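Long-range contact in metazoan TIR-STING fusion (Crassostrea gigas, PDB 6WT6), which joins a TIR domain to a STING-type ligand-binding domain in one chain, and so probably belongs to the STING family of innate immune proteins: residues E214-C226 and S324-N336. Sequence-based numbering, arbitrary orientation.
Sequences EKLFLFFPQSCRC and SKKCKIVFYKDVN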
loop_
_atom_site.group_PDB
_atom_site.type_symbol
_atom_site.label_atom_id
_atom_site.label_comp_id
_atom_site.label_asym_id
_atom_site.label_seq_id
_atom_site.Cartn_x
_atom_site.Cartn_y
_atom_site.Cartn_z
ATOM N N GLU A 214 -22.831 6.531 -19.027
ATOM C CA GLU A 214 -23.124 5.480 -18.061
ATOM C C GLU A 214 -22.101 5.405 -16.936
ATOM O O GLU A 214 -22.415 4.861 -15.873
ATOM C CB GLU A 214 -23.176 4.114 -18.748
ATOM C CG GLU A 214 -24.173 3.986 -19.877
ATOM C CD GLU A 214 -24.110 2.614 -20.521
ATOM O OE1 GLU A 214 -23.180 1.850 -20.188
ATOM O OE2 GLU A 214 -24.982 2.298 -21.355
ATOM N N LYS A 215 -20.895 5.924 -17.146
ATOM C CA LYS A 215 -19.791 5.643 -16.243
ATOM C C LYS A 215 -19.798 6.577 -15.035
ATOM O O LYS A 215 -20.400 7.654 -15.039
ATOM C CB LYS A 215 -18.453 5.760 -16.973
ATOM C CG LYS A 215 -18.255 4.765 -18.113
ATOM C CD LYS A 215 -16.843 4.865 -18.673
ATOM C CE LYS A 215 -16.621 3.898 -19.825
ATOM N NZ LYS A 215 -17.527 4.175 -20.981
ATOM N N LEU A 216 -19.112 6.132 -13.985
ATOM C CA LEU A 216 -18.836 6.951 -12.814
ATOM C C LEU A 216 -17.495 7.644 -13.023
ATOM O O LEU A 216 -16.467 6.978 -13.183
ATOM C CB LEU A 216 -18.808 6.091 -11.551
ATOM C CG LEU A 216 -18.417 6.802 -10.254
ATOM C CD1 LEU A 216 -19.436 7.879 -9.908
ATOM C CD2 LEU A 216 -18.266 5.805 -9.115
ATOM N N PHE A 217 -17.505 8.972 -13.037
ATOM C CA PHE A 217 -16.292 9.745 -13.264
ATOM C C PHE A 217 -15.588 9.980 -11.933
ATOM O O PHE A 217 -16.175 10.545 -11.004
ATOM C CB PHE A 217 -16.614 11.061 -13.971
ATOM C CG PHE A 217 -16.986 10.885 -15.414
ATOM C CD1 PHE A 217 -16.065 11.140 -16.417
ATOM C CD2 PHE A 217 -18.246 10.430 -15.769
ATOM C CE1 PHE A 217 -16.397 10.963 -17.744
ATOM C CE2 PHE A 217 -18.587 10.249 -17.098
ATOM C CZ PHE A 217 -17.661 10.519 -18.087
ATOM N N LEU A 218 -14.344 9.524 -11.838
ATOM C CA LEU A 218 -13.550 9.597 -10.618
ATOM C C LEU A 218 -12.474 10.655 -10.810
ATOM O O LEU A 218 -11.648 10.548 -11.724
ATOM C CB LEU A 218 -12.927 8.241 -10.293
ATOM C CG LEU A 218 -13.888 7.069 -10.099
ATOM C CD1 LEU A 218 -13.113 5.767 -10.105
ATOM C CD2 LEU A 218 -14.681 7.231 -8.802
ATOM N N PHE A 219 -12.482 11.670 -9.954
ATOM C CA PHE A 219 -11.659 12.853 -10.155
ATOM C C PHE A 219 -10.355 12.730 -9.382
ATOM O O PHE A 219 -10.354 12.400 -8.191
ATOM C CB PHE A 219 -12.427 14.115 -9.759
ATOM C CG PHE A 219 -13.544 14.442 -10.706
ATOM C CD1 PHE A 219 -13.312 15.223 -11.827
ATOM C CD2 PHE A 219 -14.815 13.929 -10.504
ATOM C CE1 PHE A 219 -14.336 15.508 -12.712
ATOM C CE2 PHE A 219 -15.841 14.213 -11.387
ATOM C CZ PHE A 219 -15.601 15.001 -12.493
ATOM N N PHE A 220 -9.251 13.006 -10.074
ATOM C CA PHE A 220 -7.896 12.777 -9.577
ATOM C C PHE A 220 -7.109 14.064 -9.800
ATOM O O PHE A 220 -6.360 14.186 -10.780
ATOM C CB PHE A 220 -7.262 11.581 -10.297
ATOM C CG PHE A 220 -6.032 11.016 -9.628
ATOM C CD1 PHE A 220 -5.104 11.838 -8.999
ATOM C CD2 PHE A 220 -5.797 9.650 -9.650
ATOM C CE1 PHE A 220 -3.977 11.303 -8.396
ATOM C CE2 PHE A 220 -4.673 9.111 -9.055
ATOM C CZ PHE A 220 -3.762 9.938 -8.424
ATOM N N PRO A 221 -7.266 15.050 -8.918
ATOM C CA PRO A 221 -6.444 16.263 -9.019
ATOM C C PRO A 221 -4.981 15.948 -8.750
ATOM O O PRO A 221 -4.651 15.169 -7.853
ATOM C CB PRO A 221 -7.029 17.178 -7.937
ATOM C CG PRO A 221 -7.639 16.233 -6.945
ATOM C CD PRO A 221 -8.182 15.096 -7.766
ATOM N N GLN A 222 -4.095 16.576 -9.534
ATOM C CA GLN A 222 -2.672 16.266 -9.429
ATOM C C GLN A 222 -2.117 16.594 -8.049
ATOM O O GLN A 222 -1.191 15.926 -7.578
ATOM C CB GLN A 222 -1.883 17.017 -10.501
ATOM C CG GLN A 222 -0.390 16.723 -10.477
ATOM C CD GLN A 222 0.362 17.417 -11.592
ATOM O OE1 GLN A 222 -0.227 18.127 -12.403
ATOM N NE2 GLN A 222 1.672 17.215 -11.637
ATOM N N SER A 223 -2.649 17.622 -7.390
ATOM C CA SER A 223 -2.166 17.939 -6.052
ATOM C C SER A 223 -2.636 16.933 -5.015
ATOM O O SER A 223 -2.150 16.976 -3.878
ATOM C CB SER A 223 -2.618 19.335 -5.634
ATOM O OG SER A 223 -3.981 19.317 -5.248
ATOM N N CYS A 224 -3.569 16.050 -5.381
ATOM C CA CYS A 224 -4.217 15.064 -4.519
ATOM C C CYS A 224 -5.108 15.701 -3.460
ATOM O O CYS A 224 -5.609 14.990 -2.579
ATOM C CB CYS A 224 -3.196 14.133 -3.856
ATOM S SG CYS A 224 -2.147 13.284 -5.059
ATOM N N ARG A 225 -5.317 17.017 -3.515
ATOM C CA ARG A 225 -6.252 17.675 -2.612
ATOM C C ARG A 225 -7.676 17.371 -3.047
ATOM O O ARG A 225 -8.087 17.734 -4.153
ATOM C CB ARG A 225 -6.023 19.183 -2.600
ATOM C CG ARG A 225 -4.837 19.636 -1.794
ATOM C CD ARG A 225 -4.657 21.145 -1.877
ATOM N NE ARG A 225 -4.486 21.603 -3.252
ATOM C CZ ARG A 225 -4.476 22.882 -3.616
ATOM N NH1 ARG A 225 -4.624 23.833 -2.703
ATOM N NH2 ARG A 225 -4.320 23.210 -4.893
ATOM N N CYS A 226 -8.430 16.710 -2.181
ATOM C CA CYS A 226 -9.836 16.446 -2.430
ATOM C C CYS A 226 -10.684 17.473 -1.695
ATOM O O CYS A 226 -10.415 17.806 -0.537
ATOM C CB CYS A 226 -10.218 15.031 -1.990
ATOM S SG CYS A 226 -9.271 13.730 -2.820
ATOM N N SER A 324 -14.258 -3.047 -15.548
ATOM C CA SER A 324 -13.693 -2.203 -16.591
ATOM C C SER A 324 -14.809 -1.586 -17.425
ATOM O O SER A 324 -15.892 -2.157 -17.576
ATOM C CB SER A 324 -12.746 -3.006 -17.479
ATOM O OG SER A 324 -13.428 -4.057 -18.128
ATOM N N LYS A 325 -14.539 -0.394 -17.952
ATOM C CA LYS A 325 -15.505 0.419 -18.684
ATOM C C LYS A 325 -16.702 0.825 -17.830
ATOM O O LYS A 325 -17.724 1.260 -18.373
ATOM C CB LYS A 325 -15.990 -0.290 -19.960
ATOM C CG LYS A 325 -14.890 -0.642 -20.951
ATOM C CD LYS A 325 -15.452 -1.373 -22.168
ATOM C CE LYS A 325 -16.147 -2.680 -21.773
ATOM N NZ LYS A 325 -16.607 -3.465 -22.960
ATOM N N LYS A 326 -16.613 0.691 -16.507
ATOM C CA LYS A 326 -17.680 1.148 -15.626
ATOM C C LYS A 326 -17.365 2.478 -14.956
ATOM O O LYS A 326 -18.281 3.138 -14.456
ATOM C CB LYS A 326 -17.981 0.095 -14.549
ATOM C CG LYS A 326 -18.533 -1.225 -15.092
ATOM C CD LYS A 326 -19.961 -1.075 -15.614
ATOM C CE LYS A 326 -20.457 -2.348 -16.295
ATOM N NZ LYS A 326 -20.344 -3.541 -15.415
ATOM N N CYS A 327 -16.101 2.886 -14.939
ATOM C CA CYS A 327 -15.726 4.173 -14.385
ATOM C C CYS A 327 -14.702 4.828 -15.298
ATOM O O CYS A 327 -14.058 4.171 -16.119
ATOM C CB CYS A 327 -15.179 4.029 -12.958
ATOM S SG CYS A 327 -13.516 3.361 -12.855
ATOM N N LYS A 328 -14.571 6.145 -15.159
ATOM C CA LYS A 328 -13.582 6.913 -15.904
ATOM C C LYS A 328 -12.808 7.780 -14.926
ATOM O O LYS A 328 -13.382 8.671 -14.293
ATOM C CB LYS A 328 -14.239 7.771 -16.987
ATOM C CG LYS A 328 -13.243 8.566 -17.819
ATOM C CD LYS A 328 -12.205 7.648 -18.442
ATOM C CE LYS A 328 -11.275 8.404 -19.372
ATOM N NZ LYS A 328 -10.555 9.488 -18.658
ATOM N N ILE A 329 -11.514 7.515 -14.794
ATOM C CA ILE A 329 -10.657 8.313 -13.925
ATOM C C ILE A 329 -10.276 9.591 -14.664
ATOM O O ILE A 329 -9.763 9.541 -15.789
ATOM C CB ILE A 329 -9.414 7.526 -13.492
ATOM C CG1 ILE A 329 -9.819 6.182 -12.879
ATOM C CG2 ILE A 329 -8.608 8.333 -12.490
ATOM C CD1 ILE A 329 -8.650 5.383 -12.330
ATOM N N VAL A 330 -10.538 10.738 -14.040
ATOM C CA VAL A 330 -10.284 12.047 -14.636
ATOM C C VAL A 330 -9.101 12.662 -13.897
ATOM O O VAL A 330 -9.264 13.263 -12.827
ATOM C CB VAL A 330 -11.515 12.959 -14.564
ATOM C CG1 VAL A 330 -11.221 14.322 -15.210
ATOM C CG2 VAL A 330 -12.727 12.290 -15.211
ATOM N N PHE A 331 -7.903 12.521 -14.458
ATOM C CA PHE A 331 -6.728 13.191 -13.918
ATOM C C PHE A 331 -6.615 14.584 -14.533
ATOM O O PHE A 331 -6.774 14.748 -15.748
ATOM C CB PHE A 331 -5.466 12.376 -14.195
ATOM C CG PHE A 331 -4.217 12.974 -13.606
ATOM C CD1 PHE A 331 -3.804 12.630 -12.330
ATOM C CD2 PHE A 331 -3.455 13.880 -14.331
ATOM C CE1 PHE A 331 -2.653 13.178 -11.787
ATOM C CE2 PHE A 331 -2.306 14.431 -13.794
ATOM C CZ PHE A 331 -1.905 14.080 -12.523
ATOM N N TYR A 332 -6.329 15.580 -13.695
ATOM C CA TYR A 332 -6.268 16.952 -14.173
ATOM C C TYR A 332 -5.382 17.772 -13.251
ATOM O O TYR A 332 -5.254 17.470 -12.060
ATOM C CB TYR A 332 -7.665 17.577 -14.254
ATOM C CG TYR A 332 -8.372 17.673 -12.917
ATOM C CD1 TYR A 332 -9.083 16.590 -12.401
ATOM C CD2 TYR A 332 -8.335 18.848 -12.174
ATOM C CE1 TYR A 332 -9.730 16.674 -11.179
ATOM C CE2 TYR A 332 -8.973 18.941 -10.950
ATOM C CZ TYR A 332 -9.672 17.855 -10.457
ATOM O OH TYR A 332 -10.311 17.950 -9.241
ATOM N N LYS A 333 -4.778 18.816 -13.820
ATOM C CA LYS A 333 -4.024 19.800 -13.048
ATOM C C LYS A 333 -5.006 20.768 -12.405
ATOM O O LYS A 333 -5.633 21.578 -13.096
ATOM C CB LYS A 333 -3.039 20.555 -13.937
ATOM C CG LYS A 333 -2.038 19.672 -14.659
ATOM C CD LYS A 333 -0.926 20.496 -15.297
ATOM C CE LYS A 333 -0.048 19.633 -16.194
ATOM N NZ LYS A 333 1.201 20.330 -16.601
ATOM N N ASP A 334 -5.135 20.693 -11.081
ATOM C CA ASP A 334 -6.056 21.562 -10.352
ATOM C C ASP A 334 -5.363 22.896 -10.069
ATOM O O ASP A 334 -4.970 23.211 -8.943
ATOM C CB ASP A 334 -6.537 20.880 -9.076
ATOM C CG ASP A 334 -5.403 20.295 -8.261
ATOM O OD1 ASP A 334 -4.399 19.865 -8.858
ATOM O OD2 ASP A 334 -5.513 20.263 -7.020
ATOM N N VAL A 335 -5.222 23.691 -11.130
ATOM C CA VAL A 335 -4.509 24.963 -11.063
ATOM C C VAL A 335 -5.354 26.155 -11.497
ATOM O O VAL A 335 -4.875 27.295 -11.395
ATOM C CB VAL A 335 -3.207 24.926 -11.898
ATOM C CG1 VAL A 335 -2.268 23.832 -11.404
ATOM C CG2 VAL A 335 -3.524 24.752 -13.385
ATOM N N ASN A 336 -6.576 25.953 -11.981
ATOM C CA ASN A 336 -7.353 27.020 -12.601
ATOM C C ASN A 336 -8.525 27.440 -11.723
ATOM O O ASN A 336 -9.189 26.602 -11.105
ATOM C CB ASN A 336 -7.874 26.586 -13.972
ATOM C CG ASN A 336 -6.776 26.501 -15.010
ATOM O OD1 ASN A 336 -5.975 27.427 -15.159
ATOM N ND2 ASN A 336 -6.729 25.388 -15.733
HETATM O O HOH W 1 -7.962 19.957 -5.551
#
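A parallel edge-strand pairing in the mixed sheet of the STING domain joins residues 216-221 to 327-332, the outermost strand at this side within the chain. Backbone bonds alternate from Leu216 N-Lys326 O to Gln222 N-Tyr332 O; that from Val330 N to Leu218 O is short (2.6 Å) and nearly straight (174°).

Parallel strands in register send paired side chains to one face, and here the two faces meet different helices. Phe217, Phe219, Val330 and Tyr332 lie on the side of helix 341-356: Val330 CG2 meets the edge of the Phe217 ring at CD1 (3.7 Å). Tyr332 holds CG between its backbone N and carbonyl carbon (chi1 62°), which lays the ring alongside Pro221, whose CA sits over one face, 4.0 Å from the centroid. On the side of helices 176-204 and 299-319, Phe331 CD1 lies over one face of the Phe220 ring, 3.7 Å from Phe220 CD1, the planes oblique at 59°; Phe331 CZ reaches Gln222 CB (3.6 Å).

Beyond the strands, Asp334 grips the type I turn Pro221-Cys224. Its OD1 accepts from Ser223 N (3.2 Å), and OD2 receives Ser223 OG (2.5 Å) on the syn lone pair. Ser223 OG in turn accepts from Arg225 N, an ST turn, and from Arg225 NE, in that guanidinium's plane. A water bridges Asp334 OD2 to Arg225 O.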